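Local coordinates for ribokinase (Arabidopsis thaliana, PDB 6ILS), which phosphorylates D-ribose at O-5, using ATP and magnesium, to give D-ribose 5-phosphate for nucleotide and amino-acid synthesis or the pentose phosphate pathway, at residues B[148-153]-B[177-182]; B[213-218]-B[234-239]; B[283-288]-B[298-303]. All blocks are in the same frame, centred on the assembly; numbering follows the deposited sequence.

Interaction 1: B[148-153]-B[177-182]; sequences SINIQV and NELLDS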
# COMPACT_ATOMS: atom_id res chain seq x y z
N SER B 148 -7.50 7.63 24.71
CA SER B 148 -6.74 8.34 25.73
C SER B 148 -6.24 9.68 25.24
O SER B 148 -6.29 10.67 25.96
CB SER B 148 -5.55 7.50 26.21
OG SER B 148 -4.64 8.33 26.91
N ILE B 149 -5.76 9.69 24.00
CA ILE B 149 -5.28 10.91 23.39
C ILE B 149 -6.43 11.89 23.14
O ILE B 149 -6.29 13.08 23.41
CB ILE B 149 -4.54 10.59 22.06
CG1 ILE B 149 -3.34 9.69 22.35
CG2 ILE B 149 -4.12 11.87 21.35
CD1 ILE B 149 -2.34 10.32 23.31
N ASN B 150 -7.55 11.39 22.63
CA ASN B 150 -8.71 12.26 22.42
C ASN B 150 -9.17 12.91 23.72
O ASN B 150 -9.54 14.08 23.74
CB ASN B 150 -9.88 11.51 21.80
CG ASN B 150 -9.77 11.39 20.29
OD1 ASN B 150 -9.15 12.24 19.64
ND2 ASN B 150 -10.35 10.35 19.74
N ILE B 151 -9.16 12.13 24.80
CA ILE B 151 -9.60 12.63 26.10
C ILE B 151 -8.69 13.76 26.57
O ILE B 151 -9.16 14.83 26.94
CB ILE B 151 -9.68 11.50 27.14
CG1 ILE B 151 -10.88 10.61 26.84
CG2 ILE B 151 -9.78 12.08 28.55
CD1 ILE B 151 -10.89 9.30 27.57
N GLN B 152 -7.38 13.56 26.46
CA GLN B 152 -6.44 14.58 26.88
C GLN B 152 -6.56 15.87 26.08
O GLN B 152 -6.41 16.97 26.62
CB GLN B 152 -5.00 14.04 26.80
CG GLN B 152 -4.73 12.85 27.73
CD GLN B 152 -3.33 12.29 27.57
OE1 GLN B 152 -2.34 13.02 27.70
NE2 GLN B 152 -3.25 11.01 27.25
N VAL B 153 -6.80 15.75 24.77
CA VAL B 153 -6.92 16.95 23.94
C VAL B 153 -8.19 17.73 24.30
O VAL B 153 -8.16 18.94 24.49
CB VAL B 153 -6.94 16.57 22.44
CG1 VAL B 153 -7.37 17.76 21.58
CG2 VAL B 153 -5.57 16.06 22.02
N ASN B 177 -17.46 7.97 28.31
CA ASN B 177 -18.24 9.12 28.76
C ASN B 177 -17.37 10.27 29.15
O ASN B 177 -17.78 11.42 29.10
CB ASN B 177 -19.14 8.72 29.94
CG ASN B 177 -20.27 7.84 29.51
OD1 ASN B 177 -21.02 8.20 28.60
ND2 ASN B 177 -20.38 6.67 30.11
N GLU B 178 -16.15 9.94 29.56
CA GLU B 178 -15.17 10.94 29.89
C GLU B 178 -14.91 11.79 28.64
O GLU B 178 -14.67 12.99 28.73
CB GLU B 178 -13.90 10.26 30.38
CG GLU B 178 -12.87 11.20 30.91
CD GLU B 178 -11.66 10.46 31.41
OE1 GLU B 178 -11.58 9.24 31.16
OE2 GLU B 178 -10.79 11.10 32.04
N LEU B 179 -14.99 11.15 27.48
CA LEU B 179 -14.75 11.88 26.23
C LEU B 179 -15.99 12.71 25.87
O LEU B 179 -15.88 13.90 25.60
CB LEU B 179 -14.38 10.91 25.11
CG LEU B 179 -14.08 11.57 23.74
CD1 LEU B 179 -13.05 12.68 23.88
CD2 LEU B 179 -13.63 10.52 22.74
N LEU B 180 -17.15 12.06 25.86
CA LEU B 180 -18.42 12.76 25.61
C LEU B 180 -18.60 13.99 26.51
O LEU B 180 -19.09 15.03 26.07
CB LEU B 180 -19.60 11.79 25.78
CG LEU B 180 -19.66 10.62 24.81
CD1 LEU B 180 -20.76 9.63 25.18
CD2 LEU B 180 -19.84 11.10 23.36
N ASP B 181 -18.20 13.88 27.78
CA ASP B 181 -18.33 15.00 28.71
C ASP B 181 -17.41 16.17 28.41
O ASP B 181 -17.59 17.26 28.96
CB ASP B 181 -18.05 14.55 30.15
CG ASP B 181 -19.27 13.95 30.83
OD1 ASP B 181 -20.40 14.38 30.53
OD2 ASP B 181 -19.08 13.05 31.68
N SER B 182 -16.41 15.96 27.55
CA SER B 182 -15.38 16.97 27.35
C SER B 182 -15.46 17.66 25.98
O SER B 182 -14.71 18.59 25.71
CB SER B 182 -13.99 16.35 27.51
OG SER B 182 -13.88 15.66 28.74
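I151 and L179 pack together where two helices come close. Their CA atoms are 5.2 Å apart, a close approach for two helices. I151 CG1 rests against L179 CB at 3.9 Å, and the two side chains meet at a slant. No hydrogen bond crosses the contact; the tight part is held by apolar packing. The inner side belongs to L179. Its CG stands anti to the backbone N (chi1 -179°), and this carries the methyl fork forward onto N150. L179 CD1 comes to 3.8 Å from N150 O, while L179 CD2 lies 4.0 Å from N150 CB. The amide of N150 turns elsewhere, and its ND2 donates to Q142 O. That bond ties the buried side of the contact to strand 138-143.

Helix 147-158 links the parallel, neighbouring strands 138-143 and 164-170 in a beta-alpha-beta crossover. The short helix 177-180 lies in the next connection, from 164-170 to 185-187. The contact therefore packs successive crossovers side by side on the large alpha/beta sheet of the PfkB fold.

The outer side is looser and open to solvent. Here E178 lies across I151 at about a right angle. E178 OE1 is 3.7 Å from I151 CD1, and E178 OE2 is 3.8 Å from I151 CG2. The carboxylate thus borders the apolar branches without bonding to them. Its charge is met by K155, one turn further along helix 147-158, through a salt bridge to OE2. Beside it, within segment 177-182, S182 OG binds E178 O at 2.8 Å, with a C=O...OG angle of 173°. This bond folds S182 back onto E178, and S182 also touches A154 and K155.

Interaction 2: B[213-218]-B[234-239]; sequences KCHKLG and FIQGEK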
# COMPACT_ATOMS: atom_id res chain seq x y z
N LYS B 213 -31.12 11.02 23.89
CA LYS B 213 -30.21 10.13 24.62
C LYS B 213 -28.79 10.72 24.67
O LYS B 213 -28.14 10.67 25.71
CB LYS B 213 -30.16 8.75 23.99
N CYS B 214 -28.34 11.30 23.56
CA CYS B 214 -27.03 11.96 23.54
C CYS B 214 -26.99 13.15 24.50
O CYS B 214 -25.98 13.39 25.14
CB CYS B 214 -26.64 12.43 22.12
SG CYS B 214 -26.40 11.09 21.00
N HIS B 215 -28.08 13.89 24.59
CA HIS B 215 -28.14 15.03 25.50
C HIS B 215 -28.01 14.55 26.96
O HIS B 215 -27.52 15.29 27.83
CB HIS B 215 -29.45 15.80 25.34
CG HIS B 215 -29.56 16.60 24.08
ND1 HIS B 215 -28.46 17.13 23.42
CD2 HIS B 215 -30.64 16.99 23.36
CE1 HIS B 215 -28.87 17.80 22.35
NE2 HIS B 215 -30.19 17.73 22.29
N LYS B 216 -28.46 13.33 27.22
CA LYS B 216 -28.40 12.74 28.57
C LYS B 216 -26.98 12.28 28.86
O LYS B 216 -26.51 12.38 30.00
CB LYS B 216 -29.38 11.58 28.72
CG LYS B 216 -30.85 11.99 28.73
CD LYS B 216 -31.78 10.77 28.73
CE LYS B 216 -33.25 11.17 28.76
NZ LYS B 216 -34.16 9.98 28.67
N LEU B 217 -26.28 11.81 27.83
CA LEU B 217 -24.87 11.46 27.99
C LEU B 217 -23.98 12.71 28.11
O LEU B 217 -22.77 12.59 28.05
CB LEU B 217 -24.39 10.60 26.81
CG LEU B 217 -25.13 9.30 26.42
CD1 LEU B 217 -25.00 9.00 24.94
CD2 LEU B 217 -24.56 8.16 27.15
N GLY B 218 -24.57 13.89 28.26
CA GLY B 218 -23.80 15.11 28.48
C GLY B 218 -23.45 15.98 27.26
O GLY B 218 -22.75 16.98 27.38
N PHE B 234 -28.86 19.50 16.20
CA PHE B 234 -29.64 19.55 17.44
C PHE B 234 -28.86 20.26 18.51
O PHE B 234 -27.72 19.90 18.80
CB PHE B 234 -30.00 18.15 17.93
CG PHE B 234 -30.83 17.34 16.97
CD1 PHE B 234 -30.24 16.70 15.89
CD2 PHE B 234 -32.19 17.19 17.17
CE1 PHE B 234 -31.00 15.94 15.02
CE2 PHE B 234 -32.95 16.44 16.30
CZ PHE B 234 -32.36 15.81 15.23
N ILE B 235 -29.47 21.26 19.13
CA ILE B 235 -28.88 21.95 20.27
C ILE B 235 -29.85 21.83 21.44
O ILE B 235 -31.04 22.11 21.29
CB ILE B 235 -28.61 23.42 19.96
CG1 ILE B 235 -27.68 23.53 18.74
CG2 ILE B 235 -28.04 24.13 21.17
CD1 ILE B 235 -27.43 24.95 18.31
N GLN B 236 -29.37 21.38 22.59
CA GLN B 236 -30.26 21.16 23.73
C GLN B 236 -31.01 22.42 24.12
O GLN B 236 -30.42 23.49 24.28
CB GLN B 236 -29.48 20.63 24.92
CG GLN B 236 -30.38 20.12 26.02
CD GLN B 236 -29.63 19.30 27.02
OE1 GLN B 236 -28.44 19.50 27.23
NE2 GLN B 236 -30.31 18.33 27.63
N GLY B 237 -32.33 22.30 24.23
CA GLY B 237 -33.18 23.42 24.60
C GLY B 237 -33.65 24.26 23.42
O GLY B 237 -34.36 25.25 23.58
N GLU B 238 -33.25 23.85 22.22
CA GLU B 238 -33.59 24.61 21.02
C GLU B 238 -34.25 23.71 19.99
O GLU B 238 -34.20 22.48 20.08
CB GLU B 238 -32.35 25.29 20.42
CG GLU B 238 -31.42 25.97 21.43
CD GLU B 238 -32.07 27.15 22.16
OE1 GLU B 238 -33.11 27.66 21.70
OE2 GLU B 238 -31.51 27.58 23.21
N LYS B 239 -34.90 24.35 19.01
CA LYS B 239 -35.51 23.63 17.91
C LYS B 239 -34.39 23.15 16.98
O LYS B 239 -33.47 23.91 16.71
CB LYS B 239 -36.48 24.54 17.16
CG LYS B 239 -37.30 23.86 16.09
CD LYS B 239 -38.11 24.87 15.28
CE LYS B 239 -38.76 24.22 14.07
NZ LYS B 239 -39.52 25.20 13.24
O HOH W 1 -26.51 17.60 27.65
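H215 and Q236 stack, with one face of the imidazole against the Q236 side chain. Q236 CB sits over the ring centre at 3.8 Å, 7° off the ring normal, which is a CH-pi contact. The two side chains run past each other in opposite directions. Q236 extends back over the H215 stem, and its NE2 comes to 3.5 Å from H215 CB. The amide and ring planes are only 18° apart. With chi1 near -169°, Q236 swings away from its own N and back across the ring. F234 O stands at the ring edge, near its plane, 4.3 Å from H215 CE1. Water 1 donates to Q236 OE1 at 2.7 Å. Its bond to H215 O is doubtfully short.

The contact joins the C-terminal end of helix 204-216 to the end of strand 231-235. The helix leads into a hairpin of adjacent antiparallel strands, 221-225 and 231-235, near one edge of the large sheet. A Schellman motif closes the helix, with G218 at C-prime in positive phi. The strand runs into a type II beta turn, I235 to E238, closed by E238 N to I235 O.

Further out, H215 ND1 bonds V219 O, which fixes the ring's rotation. F234 pairs with V222 of strand 221-225, and Q236 with K220 just before it. The F234 ring leads away to pack on I207, S208 and V211 of helix 204-216.

Interaction 3: B[283-288]-B[298-303]; sequences AAAASL and SMPDRK. With ATP (adenosine-5'-triphosphate), chain E.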
# COMPACT_ATOMS: atom_id res chain seq x y z
N ALA B 283 -23.11 21.52 3.66
CA ALA B 283 -23.81 20.73 2.64
C ALA B 283 -23.26 21.02 1.25
O ALA B 283 -23.10 20.10 0.44
CB ALA B 283 -25.30 21.02 2.70
N ALA B 284 -22.97 22.28 0.98
CA ALA B 284 -22.41 22.67 -0.32
C ALA B 284 -21.04 22.05 -0.50
O ALA B 284 -20.72 21.55 -1.58
CB ALA B 284 -22.35 24.19 -0.44
N ALA B 285 -20.23 22.05 0.56
CA ALA B 285 -18.87 21.54 0.40
C ALA B 285 -18.89 20.04 0.19
O ALA B 285 -18.16 19.53 -0.66
CB ALA B 285 -18.01 21.90 1.61
N ALA B 286 -19.74 19.32 0.93
CA ALA B 286 -19.88 17.88 0.73
C ALA B 286 -20.42 17.55 -0.68
O ALA B 286 -20.04 16.56 -1.28
CB ALA B 286 -20.80 17.26 1.80
N SER B 287 -21.34 18.38 -1.17
CA SER B 287 -21.88 18.21 -2.54
C SER B 287 -20.77 18.22 -3.59
O SER B 287 -20.73 17.37 -4.49
CB SER B 287 -22.87 19.33 -2.87
OG SER B 287 -23.56 19.04 -4.08
N LEU B 288 -19.87 19.19 -3.48
CA LEU B 288 -18.76 19.28 -4.42
C LEU B 288 -17.80 18.09 -4.29
O LEU B 288 -17.31 17.55 -5.30
CB LEU B 288 -18.01 20.58 -4.22
CG LEU B 288 -18.86 21.81 -4.58
CD1 LEU B 288 -18.14 23.09 -4.21
CD2 LEU B 288 -19.21 21.80 -6.08
N SER B 298 -10.47 15.61 -3.86
CA SER B 298 -11.82 16.11 -4.15
C SER B 298 -12.23 17.32 -3.31
O SER B 298 -13.31 17.87 -3.50
CB SER B 298 -12.85 15.00 -3.93
OG SER B 298 -12.98 14.73 -2.54
N MET B 299 -11.39 17.72 -2.37
CA MET B 299 -11.77 18.84 -1.48
C MET B 299 -11.93 20.13 -2.28
O MET B 299 -11.05 20.47 -3.01
CB MET B 299 -10.79 19.06 -0.34
CG MET B 299 -11.52 19.15 0.97
SD MET B 299 -11.92 17.51 1.48
CE MET B 299 -10.26 16.89 1.54
N PRO B 300 -13.04 20.86 -2.11
CA PRO B 300 -13.26 22.06 -2.88
C PRO B 300 -12.62 23.31 -2.29
O PRO B 300 -12.42 23.39 -1.15
CB PRO B 300 -14.78 22.19 -2.81
CG PRO B 300 -15.10 21.68 -1.44
CD PRO B 300 -14.15 20.54 -1.23
N ASP B 301 -12.34 24.29 -3.14
CA ASP B 301 -11.84 25.58 -2.64
C ASP B 301 -13.03 26.41 -2.14
O ASP B 301 -14.12 26.16 -2.55
CB ASP B 301 -10.98 26.33 -3.65
CG ASP B 301 -11.72 26.81 -4.88
OD1 ASP B 301 -12.94 26.71 -4.91
OD2 ASP B 301 -11.04 27.27 -5.78
N ARG B 302 -12.76 27.39 -1.30
CA ARG B 302 -13.82 28.22 -0.71
C ARG B 302 -14.70 28.90 -1.77
O ARG B 302 -15.89 28.90 -1.61
CB ARG B 302 -13.27 29.27 0.24
CG ARG B 302 -14.39 30.13 0.78
CD ARG B 302 -14.00 31.24 1.70
NE ARG B 302 -13.43 30.56 2.81
CZ ARG B 302 -13.91 30.63 4.02
NH1 ARG B 302 -14.94 31.41 4.28
NH2 ARG B 302 -13.29 29.97 4.96
N LYS B 303 -14.10 29.48 -2.80
CA LYS B 303 -14.90 30.19 -3.83
C LYS B 303 -15.95 29.26 -4.43
O LYS B 303 -17.04 29.71 -4.66
CB LYS B 303 -14.04 30.68 -5.00
CG LYS B 303 -12.66 31.19 -4.67
CD LYS B 303 -11.90 31.66 -5.88
CE LYS B 303 -10.65 30.86 -6.14
NZ LYS B 303 -10.92 29.74 -7.06
PG ATP E . -20.39 9.79 6.90
O1G ATP E . -19.92 10.31 8.21
O2G ATP E . -19.26 9.79 5.89
O3G ATP E . -20.87 8.38 7.02
PB ATP E . -22.90 10.25 5.72
O1B ATP E . -23.77 11.40 5.45
O2B ATP E . -23.67 9.33 6.56
O3B ATP E . -21.60 10.75 6.46
PA ATP E . -22.53 9.72 2.88
O1A ATP E . -23.86 9.20 2.36
O2A ATP E . -21.39 9.06 2.15
O3A ATP E . -22.41 9.41 4.43
O5' ATP E . -22.45 11.27 2.63
C5' ATP E . -21.36 12.02 3.12
C4' ATP E . -21.70 13.55 2.90
O4' ATP E . -22.00 13.80 1.41
C3' ATP E . -22.76 13.84 3.53
O3' ATP E . -22.67 15.17 4.07
C2' ATP E . -24.00 13.80 2.43
O2' ATP E . -25.07 14.64 2.96
C1' ATP E . -23.50 14.20 1.33
N9 ATP E . -24.04 13.42 0.21
C8 ATP E . -24.29 12.11 -0.12
N7 ATP E . -24.83 12.09 -1.37
C5 ATP E . -24.90 13.39 -1.82
C6 ATP E . -25.36 13.93 -3.02
N6 ATP E . -25.91 13.23 -4.15
N1 ATP E . -25.32 15.25 -3.20
C2 ATP E . -24.81 16.07 -2.22
N3 ATP E . -24.36 15.56 -1.05
C4 ATP E . -24.41 14.21 -0.85
O HOH W 2 -14.28 19.11 -5.53
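The ring of P300 enters the helix surface by its CB-CG rim, between A285 and L288. A285 CB and L288 CB lie on opposite sides of the ring's mean plane, at 4.2 Å and 4.2 Å from P300 CG. A285 O faces the rim, 3.8 Å from P300 CG. L288 also reaches P300 CB with its CD1, at 3.7 Å. A chi1 of -66° turns L288 CG away from its own carbonyl carbon, and the chain slants across the proline. The flat adenine of ATP lies on another side of the same helix. S287 CA comes to 3.6 Å from adenine C2. A286 CB is 3.6 Å from ATP O3', on the sugar of the nucleotide. One helix turn thus packs on the nucleotide and on segment 298-303.

Water 2 donates to S298 O at 2.6 Å and, weakly, to L288 O. S298 OG bonds A295 O and G294 O. The bound sodium is held by D253, T255, C289, V292 and G294, all predicted potassium ligands, so it probably occupies the potassium site, to which S298 is also assigned by prediction. D301 N-caps helix 302-312, and K303 NZ forms a salt bridge to D301 OD2. R302 reaches E271 in another salt bridge. A285 also packs on T260 and A264 of helix 257-270, A284 and L288 lean on helix 302-312, and M299 faces helix 41-51.

Overall arrangement
Interactions 1 and 2 are neighbours, with centres about 18 Å apart. They touch where L217, just past helix 204-216, meets N177, L180 and D181; N177 OD1 lies 3.8 Å from L217 CD2. Interaction 1 joins two connections over the middle of the large sheet; interaction 2 lies toward its 241-243 edge. The N150 side chain is about 13 Å from the bound ribose, and the F234 side chain is about 13 Å from ATP. Interaction 3 holds A286 and S287 of the ATP pocket and S298 beside the sodium ion. Its centre is about 30 Å from that of interaction 1, across the chain's centre, and about 28 Å from that of interaction 2.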